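Local coordinates for protein condensin complex subunit 3 (PDB 5OQR) that serves as a regulatory subunit of the condensin complex, which is required to convert interphase chromatin into condensed, mitotic-like chromosomes, at residues Arg196-Asp201 and Leu235-Glu240; Val242-Ala247 and Phe286-Asp291; Tyr465-Phe470 and Leu510-Leu515. All blocks are in the same frame, centred on the assembly; numbering follows the deposited sequence.

Interaction 1. Residues Arg196-Asp201 and Leu235-Glu240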
ATOM      1  N   ARG A 196       5.284   0.609  11.703  1.00 71.58           N
ATOM      2  CA  ARG A 196       6.361  -0.037  10.964  1.00 66.11           C
ATOM      3  C   ARG A 196       5.849  -1.166  10.085  1.00 58.15           C
ATOM      4  O   ARG A 196       6.542  -1.565   9.144  1.00 58.75           O
ATOM      5  CB  ARG A 196       7.423  -0.578  11.922  1.00 73.67           C
ATOM      6  CG  ARG A 196       7.891   0.393  12.997  1.00 78.51           C
ATOM      7  CD  ARG A 196       7.931   1.847  12.541  1.00 76.23           C
ATOM      8  NE  ARG A 196       8.602   2.032  11.259  1.00 62.44           N
ATOM      9  CZ  ARG A 196       8.590   3.169  10.571  1.00 66.12           C
ATOM     10  NH1 ARG A 196       7.940   4.225  11.041  1.00 66.40           N
ATOM     11  NH2 ARG A 196       9.226   3.252   9.413  1.00 72.10           N
ATOM     12  N   ALA A 197       4.655  -1.690  10.368  1.00 56.18           N
ATOM     13  CA  ALA A 197       4.043  -2.660   9.472  1.00 52.09           C
ATOM     14  C   ALA A 197       3.887  -2.118   8.059  1.00 52.36           C
ATOM     15  O   ALA A 197       3.609  -2.898   7.143  1.00 52.32           O
ATOM     16  CB  ALA A 197       2.684  -3.095  10.019  1.00 55.34           C
ATOM     17  N   ARG A 198       4.050  -0.808   7.864  1.00 57.94           N
ATOM     18  CA  ARG A 198       4.102  -0.208   6.536  1.00 69.69           C
ATOM     19  C   ARG A 198       5.463   0.418   6.252  1.00 69.47           C
ATOM     20  O   ARG A 198       5.568   1.307   5.402  1.00 68.08           O
ATOM     21  CB  ARG A 198       2.993   0.835   6.376  1.00 79.96           C
ATOM     22  CG  ARG A 198       1.586   0.260   6.418  1.00 76.99           C
ATOM     23  CD  ARG A 198       1.320  -0.678   5.249  1.00 75.88           C
ATOM     24  NE  ARG A 198       1.313   0.022   3.967  1.00 84.71           N
ATOM     25  CZ  ARG A 198       1.241  -0.585   2.786  1.00 93.40           C
ATOM     26  NH1 ARG A 198       1.235   0.135   1.673  1.00101.66           N
ATOM     27  NH2 ARG A 198       1.182  -1.907   2.714  1.00 92.78           N
ATOM     28  N   ASP A 199       6.503  -0.027   6.950  1.00 62.79           N
ATOM     29  CA  ASP A 199       7.849   0.448   6.675  1.00 66.46           C
ATOM     30  C   ASP A 199       8.212   0.179   5.219  1.00 69.01           C
ATOM     31  O   ASP A 199       7.690  -0.741   4.585  1.00 67.01           O
ATOM     32  CB  ASP A 199       8.853  -0.236   7.601  1.00 71.88           C
ATOM     33  CG  ASP A 199      10.216   0.425   7.578  1.00 67.48           C
ATOM     34  OD1 ASP A 199      10.494   1.244   8.478  1.00 64.47           O
ATOM     35  OD2 ASP A 199      11.008   0.126   6.661  1.00 67.19           O
ATOM     36  N   VAL A 200       9.122   0.998   4.685  1.00 66.14           N
ATOM     37  CA  VAL A 200       9.498   0.854   3.282  1.00 69.34           C
ATOM     38  C   VAL A 200      10.296  -0.424   3.079  1.00 69.83           C
ATOM     39  O   VAL A 200      10.282  -1.009   1.990  1.00 66.88           O
ATOM     40  CB  VAL A 200      10.296   2.074   2.784  1.00 82.96           C
ATOM     41  CG1 VAL A 200      10.357   2.077   1.267  1.00 85.30           C
ATOM     42  CG2 VAL A 200       9.700   3.365   3.291  1.00 93.63           C
ATOM     43  N   ASP A 201      11.006  -0.872   4.110  1.00 65.20           N
ATOM     44  CA  ASP A 201      11.840  -2.061   4.020  1.00 66.79           C
ATOM     45  C   ASP A 201      11.028  -3.289   4.410  1.00 63.42           C
ATOM     46  O   ASP A 201      10.374  -3.304   5.458  1.00 60.28           O
ATOM     47  CB  ASP A 201      13.065  -1.924   4.923  1.00 73.31           C
ATOM     48  CG  ASP A 201      13.958  -3.145   4.881  1.00 74.89           C
ATOM     49  OD1 ASP A 201      13.747  -4.055   5.706  1.00 76.05           O
ATOM     50  OD2 ASP A 201      14.865  -3.199   4.024  1.00 77.04           O
ATOM     51  N   LEU A 235      -1.796  -9.373   5.631  1.00 39.31           N
ATOM     52  CA  LEU A 235      -2.268 -10.377   4.686  1.00 38.53           C
ATOM     53  C   LEU A 235      -2.365  -9.855   3.259  1.00 41.25           C
ATOM     54  O   LEU A 235      -2.497 -10.664   2.335  1.00 37.58           O
ATOM     55  CB  LEU A 235      -3.627 -10.908   5.135  1.00 39.48           C
ATOM     56  CG  LEU A 235      -3.691 -11.395   6.584  1.00 35.47           C
ATOM     57  CD1 LEU A 235      -5.072 -11.944   6.877  1.00 36.88           C
ATOM     58  CD2 LEU A 235      -2.625 -12.442   6.865  1.00 28.59           C
ATOM     59  N   ASN A 236      -2.305  -8.541   3.058  1.00 45.67           N
ATOM     60  CA  ASN A 236      -2.316  -7.948   1.727  1.00 45.87           C
ATOM     61  C   ASN A 236      -0.947  -7.424   1.317  1.00 43.73           C
ATOM     62  O   ASN A 236      -0.831  -6.770   0.277  1.00 50.28           O
ATOM     63  CB  ASN A 236      -3.343  -6.816   1.663  1.00 47.07           C
ATOM     64  CG  ASN A 236      -4.766  -7.325   1.570  1.00 44.89           C
ATOM     65  OD1 ASN A 236      -5.081  -8.164   0.729  1.00 51.01           O
ATOM     66  ND2 ASN A 236      -5.631  -6.825   2.441  1.00 44.60           N
ATOM     67  N   ASP A 237       0.091  -7.703   2.099  1.00 42.99           N
ATOM     68  CA  ASP A 237       1.392  -7.102   1.851  1.00 51.90           C
ATOM     69  C   ASP A 237       1.952  -7.548   0.505  1.00 49.33           C
ATOM     70  O   ASP A 237       1.703  -8.660   0.035  1.00 47.89           O
ATOM     71  CB  ASP A 237       2.368  -7.464   2.966  1.00 54.87           C
ATOM     72  CG  ASP A 237       3.624  -6.619   2.933  1.00 53.94           C
ATOM     73  OD1 ASP A 237       4.592  -7.016   2.252  1.00 51.48           O
ATOM     74  OD2 ASP A 237       3.638  -5.551   3.581  1.00 48.17           O
ATOM     75  N   ARG A 238       2.731  -6.658  -0.111  1.00 55.03           N
ATOM     76  CA  ARG A 238       3.261  -6.918  -1.444  1.00 54.86           C
ATOM     77  C   ARG A 238       4.396  -7.934  -1.415  1.00 57.79           C
ATOM     78  O   ARG A 238       4.621  -8.637  -2.406  1.00 54.12           O
ATOM     79  CB  ARG A 238       3.747  -5.614  -2.072  1.00 73.87           C
ATOM     80  CG  ARG A 238       2.709  -4.504  -2.091  1.00 88.22           C
ATOM     81  CD  ARG A 238       1.733  -4.671  -3.239  1.00 97.21           C
ATOM     82  NE  ARG A 238       0.672  -3.668  -3.197  1.00108.24           N
ATOM     83  CZ  ARG A 238      -0.112  -3.358  -4.225  1.00110.41           C
ATOM     84  NH1 ARG A 238       0.041  -3.966  -5.394  1.00112.44           N
ATOM     85  NH2 ARG A 238      -1.050  -2.432  -4.086  1.00115.55           N
ATOM     86  N   ASP A 239       5.121  -8.024  -0.303  1.00 62.56           N
ATOM     87  CA  ASP A 239       6.267  -8.915  -0.203  1.00 59.23           C
ATOM     88  C   ASP A 239       5.814 -10.299   0.242  1.00 47.88           C
ATOM     89  O   ASP A 239       5.055 -10.434   1.206  1.00 52.08           O
ATOM     90  CB  ASP A 239       7.303  -8.365   0.777  1.00 64.52           C
ATOM     91  CG  ASP A 239       8.607  -9.139   0.740  1.00 61.94           C
ATOM     92  OD1 ASP A 239       8.637 -10.283   1.240  1.00 60.01           O
ATOM     93  OD2 ASP A 239       9.605  -8.605   0.213  1.00 73.52           O
ATOM     94  N   GLU A 240       6.295 -11.324  -0.461  1.00 50.82           N
ATOM     95  CA  GLU A 240       5.891 -12.695  -0.167  1.00 48.53           C
ATOM     96  C   GLU A 240       6.263 -13.105   1.253  1.00 48.74           C
ATOM     97  O   GLU A 240       5.546 -13.896   1.875  1.00 53.64           O
ATOM     98  CB  GLU A 240       6.534 -13.644  -1.179  1.00 54.82           C
ATOM     99  CG  GLU A 240       5.931 -15.035  -1.213  1.00 61.20           C
ATOM    100  CD  GLU A 240       6.563 -15.914  -2.281  1.00 75.22           C
ATOM    101  OE1 GLU A 240       7.290 -15.375  -3.141  1.00 78.24           O
ATOM    102  OE2 GLU A 240       6.335 -17.143  -2.261  1.00 68.04           O
TER
HETATM  103  O   HOH W   1       2.790  -5.352   5.920  1.00 36.88           O
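Arg198 and Asp237 mark the nearest approach of two loop segments, with their CA atoms 8.8 Å apart. No direct hydrogen bond crosses between them. A water joins one loop's backbone to a side chain of the other: it donates to Ala197 O at 2.9 Å and to Asp237 OD2. Arg198 curls back through three successive turns of like sign (chi1 -65°, chi2 -64°, chi3 -67°). This brings its NH2 to 4.5 Å from Asp237 OD2, obliquely to the guanidinium. That is too far for a salt bridge, but the opposite charges probably attract. The other oxygen, Asp237 OD1, accepts from Asp239 N at 2.8 Å in an Asx turn and also pairs with Arg205. Asp199 makes a like Asx turn, but divides the work between its oxygens. Its OD2 takes Asp201 N through the anti lone pair. Its OD1 meets Arg196 NH2 at 2.6 Å in a straight salt bridge lying in the guanidinium plane, and Arg176 is a second partner. Asp201 and Asp239 then cap the helices that follow. Two successive inter-helix turns, each built on an aspartate and tied to a neighbouring arginine, are characteristic of stacked HEAT repeats; residues 235-240 belong to HEAT 5.

Interaction 2. Residues Val242-Ala247 and Phe286-Asp291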
ATOM      1  N   VAL A 242       6.813 -10.997   4.098  1.00 39.91           N
ATOM      2  CA  VAL A 242       6.021 -10.289   5.099  1.00 40.59           C
ATOM      3  C   VAL A 242       4.624 -10.889   5.169  1.00 42.73           C
ATOM      4  O   VAL A 242       4.080 -11.132   6.253  1.00 38.90           O
ATOM      5  CB  VAL A 242       5.965  -8.783   4.783  1.00 43.58           C
ATOM      6  CG1 VAL A 242       5.253  -8.037   5.899  1.00 40.71           C
ATOM      7  CG2 VAL A 242       7.362  -8.212   4.562  1.00 45.41           C
ATOM      8  N   GLU A 243       4.024 -11.133   4.005  1.00 46.29           N
ATOM      9  CA  GLU A 243       2.690 -11.714   3.962  1.00 41.61           C
ATOM     10  C   GLU A 243       2.674 -13.089   4.618  1.00 40.99           C
ATOM     11  O   GLU A 243       1.696 -13.461   5.277  1.00 37.82           O
ATOM     12  CB  GLU A 243       2.217 -11.791   2.511  1.00 50.78           C
ATOM     13  CG  GLU A 243       0.745 -12.093   2.351  1.00 63.81           C
ATOM     14  CD  GLU A 243       0.487 -13.557   2.075  1.00 70.92           C
ATOM     15  OE1 GLU A 243       0.896 -14.039   0.999  1.00 86.48           O
ATOM     16  OE2 GLU A 243      -0.113 -14.229   2.939  1.00 69.31           O
ATOM     17  N   LYS A 244       3.755 -13.854   4.458  1.00 44.21           N
ATOM     18  CA  LYS A 244       3.832 -15.175   5.073  1.00 37.94           C
ATOM     19  C   LYS A 244       3.972 -15.070   6.586  1.00 35.83           C
ATOM     20  O   LYS A 244       3.414 -15.889   7.324  1.00 36.07           O
ATOM     21  CB  LYS A 244       5.005 -15.956   4.487  1.00 39.03           C
ATOM     22  CG  LYS A 244       4.708 -17.409   4.185  1.00 38.39           C
ATOM     23  CD  LYS A 244       4.255 -18.174   5.410  1.00 42.58           C
ATOM     24  CE  LYS A 244       4.150 -19.659   5.106  1.00 42.03           C
ATOM     25  NZ  LYS A 244       3.511 -20.422   6.209  1.00 39.47           N
ATOM     26  N   ALA A 245       4.720 -14.076   7.065  1.00 37.81           N
ATOM     27  CA  ALA A 245       4.906 -13.912   8.502  1.00 38.43           C
ATOM     28  C   ALA A 245       3.606 -13.507   9.181  1.00 35.97           C
ATOM     29  O   ALA A 245       3.326 -13.938  10.304  1.00 35.87           O
ATOM     30  CB  ALA A 245       5.997 -12.877   8.775  1.00 41.70           C
ATOM     31  N   ALA A 246       2.801 -12.674   8.518  1.00 42.97           N
ATOM     32  CA  ALA A 246       1.525 -12.264   9.092  1.00 36.53           C
ATOM     33  C   ALA A 246       0.536 -13.420   9.114  1.00 33.84           C
ATOM     34  O   ALA A 246      -0.241 -13.563  10.064  1.00 30.12           O
ATOM     35  CB  ALA A 246       0.956 -11.085   8.306  1.00 40.83           C
ATOM     36  N   ALA A 247       0.551 -14.256   8.075  1.00 36.66           N
ATOM     37  CA  ALA A 247      -0.332 -15.414   8.042  1.00 36.77           C
ATOM     38  C   ALA A 247       0.058 -16.444   9.094  1.00 34.71           C
ATOM     39  O   ALA A 247      -0.810 -17.143   9.627  1.00 33.65           O
ATOM     40  CB  ALA A 247      -0.317 -16.042   6.650  1.00 36.75           C
ATOM     41  N   PHE A 286      -6.297 -20.957   6.104  1.00 33.12           N
ATOM     42  CA  PHE A 286      -6.378 -22.272   5.485  1.00 36.64           C
ATOM     43  C   PHE A 286      -5.348 -22.480   4.386  1.00 37.27           C
ATOM     44  O   PHE A 286      -5.156 -23.619   3.952  1.00 36.20           O
ATOM     45  CB  PHE A 286      -7.785 -22.504   4.931  1.00 33.37           C
ATOM     46  CG  PHE A 286      -8.809 -22.765   5.994  1.00 29.88           C
ATOM     47  CD1 PHE A 286      -8.707 -23.876   6.809  1.00 34.45           C
ATOM     48  CD2 PHE A 286      -9.873 -21.903   6.179  1.00 33.77           C
ATOM     49  CE1 PHE A 286      -9.642 -24.122   7.791  1.00 42.75           C
ATOM     50  CE2 PHE A 286     -10.813 -22.144   7.159  1.00 35.58           C
ATOM     51  CZ  PHE A 286     -10.696 -23.256   7.966  1.00 34.73           C
ATOM     52  N   ASP A 287      -4.691 -21.418   3.919  1.00 40.04           N
ATOM     53  CA  ASP A 287      -3.503 -21.605   3.095  1.00 45.76           C
ATOM     54  C   ASP A 287      -2.349 -22.128   3.937  1.00 42.96           C
ATOM     55  O   ASP A 287      -1.552 -22.948   3.472  1.00 45.82           O
ATOM     56  CB  ASP A 287      -3.119 -20.293   2.411  1.00 43.80           C
ATOM     57  CG  ASP A 287      -3.962 -20.000   1.182  1.00 53.61           C
ATOM     58  OD1 ASP A 287      -4.427 -20.959   0.532  1.00 64.40           O
ATOM     59  OD2 ASP A 287      -4.152 -18.809   0.859  1.00 51.50           O
ATOM     60  N   VAL A 288      -2.258 -21.675   5.187  1.00 39.84           N
ATOM     61  CA  VAL A 288      -1.227 -22.155   6.098  1.00 44.40           C
ATOM     62  C   VAL A 288      -1.605 -23.513   6.676  1.00 49.17           C
ATOM     63  O   VAL A 288      -0.753 -24.394   6.826  1.00 52.10           O
ATOM     64  CB  VAL A 288      -0.990 -21.117   7.210  1.00 40.92           C
ATOM     65  CG1 VAL A 288       0.076 -21.600   8.181  1.00 41.28           C
ATOM     66  CG2 VAL A 288      -0.600 -19.774   6.614  1.00 40.71           C
ATOM     67  N   ARG A 289      -2.876 -23.700   7.013  1.00 40.73           N
ATOM     68  CA  ARG A 289      -3.356 -24.900   7.695  1.00 38.48           C
ATOM     69  C   ARG A 289      -4.367 -25.606   6.793  1.00 41.32           C
ATOM     70  O   ARG A 289      -5.558 -25.667   7.107  1.00 40.03           O
ATOM     71  CB  ARG A 289      -3.982 -24.540   9.058  1.00 41.42           C
ATOM     72  CG  ARG A 289      -3.172 -23.563   9.911  1.00 38.89           C
ATOM     73  CD  ARG A 289      -2.039 -24.243  10.657  1.00 37.89           C
ATOM     74  NE  ARG A 289      -2.520 -25.302  11.542  1.00 40.51           N
ATOM     75  CZ  ARG A 289      -2.920 -25.118  12.796  1.00 36.69           C
ATOM     76  NH1 ARG A 289      -2.908 -23.912  13.343  1.00 40.04           N
ATOM     77  NH2 ARG A 289      -3.338 -26.152  13.509  1.00 44.18           N
ATOM     78  N   VAL A 290      -3.887 -26.148   5.671  1.00 37.20           N
ATOM     79  CA  VAL A 290      -4.780 -26.838   4.745  1.00 40.88           C
ATOM     80  C   VAL A 290      -5.398 -28.063   5.404  1.00 43.10           C
ATOM     81  O   VAL A 290      -6.516 -28.465   5.059  1.00 44.95           O
ATOM     82  CB  VAL A 290      -4.025 -27.220   3.458  1.00 35.64           C
ATOM     83  CG1 VAL A 290      -4.959 -27.927   2.485  1.00 45.74           C
ATOM     84  CG2 VAL A 290      -3.422 -25.990   2.810  1.00 51.65           C
ATOM     85  N   ASP A 291      -4.688 -28.681   6.348  1.00 44.27           N
ATOM     86  CA  ASP A 291      -5.214 -29.869   7.012  1.00 46.88           C
ATOM     87  C   ASP A 291      -6.546 -29.580   7.691  1.00 48.80           C
ATOM     88  O   ASP A 291      -7.435 -30.438   7.722  1.00 51.41           O
ATOM     89  CB  ASP A 291      -4.202 -30.391   8.032  1.00 51.23           C
ATOM     90  CG  ASP A 291      -3.748 -29.317   9.007  1.00 53.34           C
ATOM     91  OD1 ASP A 291      -3.489 -28.180   8.563  1.00 55.04           O
ATOM     92  OD2 ASP A 291      -3.653 -29.609  10.218  1.00 48.90           O
TER
HETATM   93  O   HOH W   2       1.330 -21.048   3.861  1.00 40.26           O
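Lys244 NZ lies beside the methyls of Val288, with one firm polar partner and a weakly bound water. Its main partner is Asp248, one turn further along the same helix, with which it forms a salt bridge. A water accepts weakly from NZ and in turn donates weakly to Asp287 O, at 3.5 Å from the water oxygen. This is a loose link between the lysine and the carboxyl end of helix 275-288. A positive charge near that helix end would probably be favourable. The lysine chain bends at chi2 (-58°) and is extended beyond, which carries the ammonium across to the second segment. There NZ is 4.1 Å from Val288 CG1 and almost as near to CG2.

The apolar part of the contact is small. Val288 and Ala247 each point toward the opposite segment, and their CA atoms are 7.1 Å apart. Val288 CG2 meets Ala247 CB at 3.7 Å. With chi1 at 180°, Val288 CG1 lies anti to its backbone N and CG2 lies anti to the carbonyl carbon. CG2 is therefore the branch that reaches the alanine, while both branches pass the lysine end. Only 120 Å² is buried in all, with Ala247 on the inner side and Lys244 at the exposed margin. No direct hydrogen bond joins the segments.

Val288 is the last residue of helix 275-288, and the chain leaves helical geometry at Arg289. Val288 also rests on Asp248, Ala251 and Tyr252, and Arg289 NH1 bonds to Ala251 O. The end of helix 275-288 thus rests against helix 240-257 of HEAT 5. Val242 and Ala245 of that helix pack instead against helix 202-212.

Interaction 3. Residues Tyr465-Phe470 and Leu510-Leu515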
ATOM      1  N   TYR A 465     -35.495  -0.971  -6.833  1.00 32.60           N
ATOM      2  CA  TYR A 465     -35.691  -2.149  -7.670  1.00 29.02           C
ATOM      3  C   TYR A 465     -35.433  -1.821  -9.133  1.00 26.40           C
ATOM      4  O   TYR A 465     -34.886  -2.644  -9.872  1.00 24.74           O
ATOM      5  CB  TYR A 465     -37.109  -2.698  -7.500  1.00 33.15           C
ATOM      6  CG  TYR A 465     -37.380  -3.415  -6.196  1.00 31.23           C
ATOM      7  CD1 TYR A 465     -36.602  -3.192  -5.070  1.00 38.46           C
ATOM      8  CD2 TYR A 465     -38.422  -4.326  -6.098  1.00 37.16           C
ATOM      9  CE1 TYR A 465     -36.861  -3.851  -3.883  1.00 39.56           C
ATOM     10  CE2 TYR A 465     -38.685  -4.988  -4.920  1.00 40.06           C
ATOM     11  CZ  TYR A 465     -37.904  -4.747  -3.816  1.00 32.62           C
ATOM     12  OH  TYR A 465     -38.169  -5.411  -2.643  1.00 41.69           O
ATOM     13  N   VAL A 466     -35.840  -0.628  -9.568  1.00 28.21           N
ATOM     14  CA  VAL A 466     -35.557  -0.190 -10.931  1.00 29.81           C
ATOM     15  C   VAL A 466     -34.056  -0.069 -11.137  1.00 29.81           C
ATOM     16  O   VAL A 466     -33.517  -0.485 -12.169  1.00 33.24           O
ATOM     17  CB  VAL A 466     -36.268   1.145 -11.223  1.00 26.02           C
ATOM     18  CG1 VAL A 466     -36.061   1.550 -12.671  1.00 26.09           C
ATOM     19  CG2 VAL A 466     -37.749   1.046 -10.912  1.00 33.65           C
ATOM     20  N   GLN A 467     -33.362   0.504 -10.157  1.00 29.56           N
ATOM     21  CA  GLN A 467     -31.920   0.672 -10.257  1.00 29.01           C
ATOM     22  C   GLN A 467     -31.223  -0.671 -10.437  1.00 29.87           C
ATOM     23  O   GLN A 467     -30.361  -0.825 -11.308  1.00 37.83           O
ATOM     24  CB  GLN A 467     -31.404   1.391  -9.013  1.00 34.62           C
ATOM     25  CG  GLN A 467     -29.964   1.838  -9.093  1.00 44.29           C
ATOM     26  CD  GLN A 467     -29.519   2.553  -7.837  1.00 51.51           C
ATOM     27  OE1 GLN A 467     -30.330   2.847  -6.959  1.00 45.30           O
ATOM     28  NE2 GLN A 467     -28.228   2.837  -7.742  1.00 61.94           N
ATOM     29  N   CYS A 468     -31.591  -1.662  -9.623  1.00 27.11           N
ATOM     30  CA  CYS A 468     -30.961  -2.973  -9.726  1.00 31.21           C
ATOM     31  C   CYS A 468     -31.353  -3.687 -11.011  1.00 33.80           C
ATOM     32  O   CYS A 468     -30.604  -4.542 -11.496  1.00 30.86           O
ATOM     33  CB  CYS A 468     -31.332  -3.830  -8.518  1.00 28.42           C
ATOM     34  SG  CYS A 468     -30.598  -3.296  -6.969  1.00 38.59           S
ATOM     35  N   LEU A 469     -32.517  -3.364 -11.571  1.00 34.23           N
ATOM     36  CA  LEU A 469     -32.940  -3.989 -12.818  1.00 35.15           C
ATOM     37  C   LEU A 469     -31.974  -3.651 -13.945  1.00 32.50           C
ATOM     38  O   LEU A 469     -31.420  -4.541 -14.598  1.00 33.54           O
ATOM     39  CB  LEU A 469     -34.363  -3.543 -13.165  1.00 33.85           C
ATOM     40  CG  LEU A 469     -34.849  -3.825 -14.591  1.00 36.75           C
ATOM     41  CD1 LEU A 469     -34.757  -5.296 -14.930  1.00 42.04           C
ATOM     42  CD2 LEU A 469     -36.270  -3.328 -14.775  1.00 40.56           C
ATOM     43  N   PHE A 470     -31.753  -2.360 -14.181  1.00 31.30           N
ATOM     44  CA  PHE A 470     -30.875  -1.923 -15.255  1.00 33.73           C
ATOM     45  C   PHE A 470     -29.401  -2.108 -14.929  1.00 31.63           C
ATOM     46  O   PHE A 470     -28.561  -1.940 -15.819  1.00 29.53           O
ATOM     47  CB  PHE A 470     -31.166  -0.460 -15.589  1.00 30.00           C
ATOM     48  CG  PHE A 470     -32.540  -0.242 -16.148  1.00 30.07           C
ATOM     49  CD1 PHE A 470     -32.863  -0.700 -17.411  1.00 32.69           C
ATOM     50  CD2 PHE A 470     -33.514   0.404 -15.408  1.00 27.62           C
ATOM     51  CE1 PHE A 470     -34.124  -0.512 -17.929  1.00 32.86           C
ATOM     52  CE2 PHE A 470     -34.777   0.595 -15.924  1.00 29.25           C
ATOM     53  CZ  PHE A 470     -35.082   0.137 -17.186  1.00 28.16           C
ATOM     54  N   LEU A 510     -32.156   6.947 -14.319  1.00 32.37           N
ATOM     55  CA  LEU A 510     -32.099   7.435 -15.691  1.00 29.74           C
ATOM     56  C   LEU A 510     -30.730   7.182 -16.308  1.00 25.78           C
ATOM     57  O   LEU A 510     -30.628   6.826 -17.487  1.00 27.33           O
ATOM     58  CB  LEU A 510     -32.440   8.923 -15.722  1.00 25.35           C
ATOM     59  CG  LEU A 510     -32.306   9.639 -17.065  1.00 27.27           C
ATOM     60  CD1 LEU A 510     -33.046   8.908 -18.165  1.00 26.03           C
ATOM     61  CD2 LEU A 510     -32.816  11.056 -16.942  1.00 27.37           C
ATOM     62  N   SER A 511     -29.666   7.348 -15.523  1.00 23.60           N
ATOM     63  CA  SER A 511     -28.319   7.133 -16.041  1.00 24.39           C
ATOM     64  C   SER A 511     -28.149   5.709 -16.545  1.00 25.67           C
ATOM     65  O   SER A 511     -27.615   5.484 -17.636  1.00 32.39           O
ATOM     66  CB  SER A 511     -27.288   7.446 -14.956  1.00 27.55           C
ATOM     67  OG  SER A 511     -27.397   8.786 -14.517  1.00 31.51           O
ATOM     68  N   LEU A 512     -28.599   4.727 -15.760  1.00 26.33           N
ATOM     69  CA  LEU A 512     -28.409   3.330 -16.132  1.00 28.30           C
ATOM     70  C   LEU A 512     -29.191   2.966 -17.384  1.00 26.47           C
ATOM     71  O   LEU A 512     -28.805   2.040 -18.104  1.00 29.17           O
ATOM     72  CB  LEU A 512     -28.816   2.420 -14.974  1.00 31.74           C
ATOM     73  CG  LEU A 512     -27.906   2.465 -13.747  1.00 29.36           C
ATOM     74  CD1 LEU A 512     -28.565   1.772 -12.574  1.00 29.94           C
ATOM     75  CD2 LEU A 512     -26.565   1.825 -14.055  1.00 32.18           C
ATOM     76  N   VAL A 513     -30.291   3.668 -17.659  1.00 26.27           N
ATOM     77  CA  VAL A 513     -31.024   3.420 -18.894  1.00 33.12           C
ATOM     78  C   VAL A 513     -30.281   4.026 -20.073  1.00 31.29           C
ATOM     79  O   VAL A 513     -30.320   3.487 -21.185  1.00 34.01           O
ATOM     80  CB  VAL A 513     -32.457   3.972 -18.785  1.00 28.67           C
ATOM     81  CG1 VAL A 513     -33.224   3.740 -20.077  1.00 34.47           C
ATOM     82  CG2 VAL A 513     -33.183   3.322 -17.629  1.00 30.02           C
ATOM     83  N   CYS A 514     -29.592   5.146 -19.854  1.00 33.78           N
ATOM     84  CA  CYS A 514     -28.808   5.756 -20.919  1.00 30.46           C
ATOM     85  C   CYS A 514     -27.659   4.857 -21.350  1.00 29.21           C
ATOM     86  O   CYS A 514     -27.235   4.909 -22.508  1.00 32.60           O
ATOM     87  CB  CYS A 514     -28.283   7.113 -20.461  1.00 23.85           C
ATOM     88  SG  CYS A 514     -29.565   8.361 -20.310  1.00 30.67           S
ATOM     89  N   LEU A 515     -27.148   4.023 -20.444  1.00 30.25           N
ATOM     90  CA  LEU A 515     -26.096   3.080 -20.797  1.00 30.90           C
ATOM     91  C   LEU A 515     -26.592   1.950 -21.688  1.00 34.75           C
ATOM     92  O   LEU A 515     -25.776   1.142 -22.142  1.00 38.02           O
ATOM     93  CB  LEU A 515     -25.475   2.491 -19.531  1.00 28.47           C
ATOM     94  CG  LEU A 515     -25.007   3.504 -18.487  1.00 28.66           C
ATOM     95  CD1 LEU A 515     -24.398   2.787 -17.295  1.00 30.88           C
ATOM     96  CD2 LEU A 515     -24.015   4.491 -19.084  1.00 31.83           C
TER
HETATM   97  O   HOH W   3     -27.998  -0.227 -17.841  1.00 33.20           O
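Phe470 lies on Leu512 and Val513, from its CB outward. Its CB meets Leu512 CB at 3.8 Å, where the backbones are nearest. With CG anti to the carbonyl carbon (chi1 -65°), the ring is laid against Val513. Val513 CG2 sits over the middle of one face, 3.6 Å from the ring centroid and 10° off the normal. This is a CH-pi contact. All six ring carbons, from CG to CZ, lie at similar range from this one methyl. Putting an alanine here would remove the ring and would probably leave Val513 CG2 without its aromatic face, opening a gap between the helices.

Leu512 also reaches back a turn. Its CD1 touches Gln467 CG at 3.8 Å and lies near Gln467 O. A water donates to Phe470 O at 2.7 Å; its link to Leu512 O is too short and doubtful.

Segments 465-470 and 510-514 of helices 457-471 and 500-514 run nearly the same way, their local axes 9.1 Å and 19° apart. Helix 480-495 comes between them in the chain and packs on both, through Met483 on Phe470 and Ile491 on Val513. Leu512 also meets an apolar side chain of another protein's chain.

How the interactions relate
Interactions 1 and 2 are neighbours in the fold, with centres 15 Å apart. They share helix 240-257: its start closes interaction 1 and its next turns form one side of interaction 2. They touch directly, for Asp237 packs on Val242 and Leu235 on the backbone of Ala246 and Ala247. Interaction 3 lies about 41 Å from interaction 1 and 42 Å from interaction 2, centre to centre, further along the chain. Its helix pair is buried and apolar. Interaction 1 is also largely buried, but it is made of loops, charges and water. Interaction 2 is partly exposed and mixes a methyl contact with a lysine. Another protein's chain reaches interactions 1 and 3 but not 2.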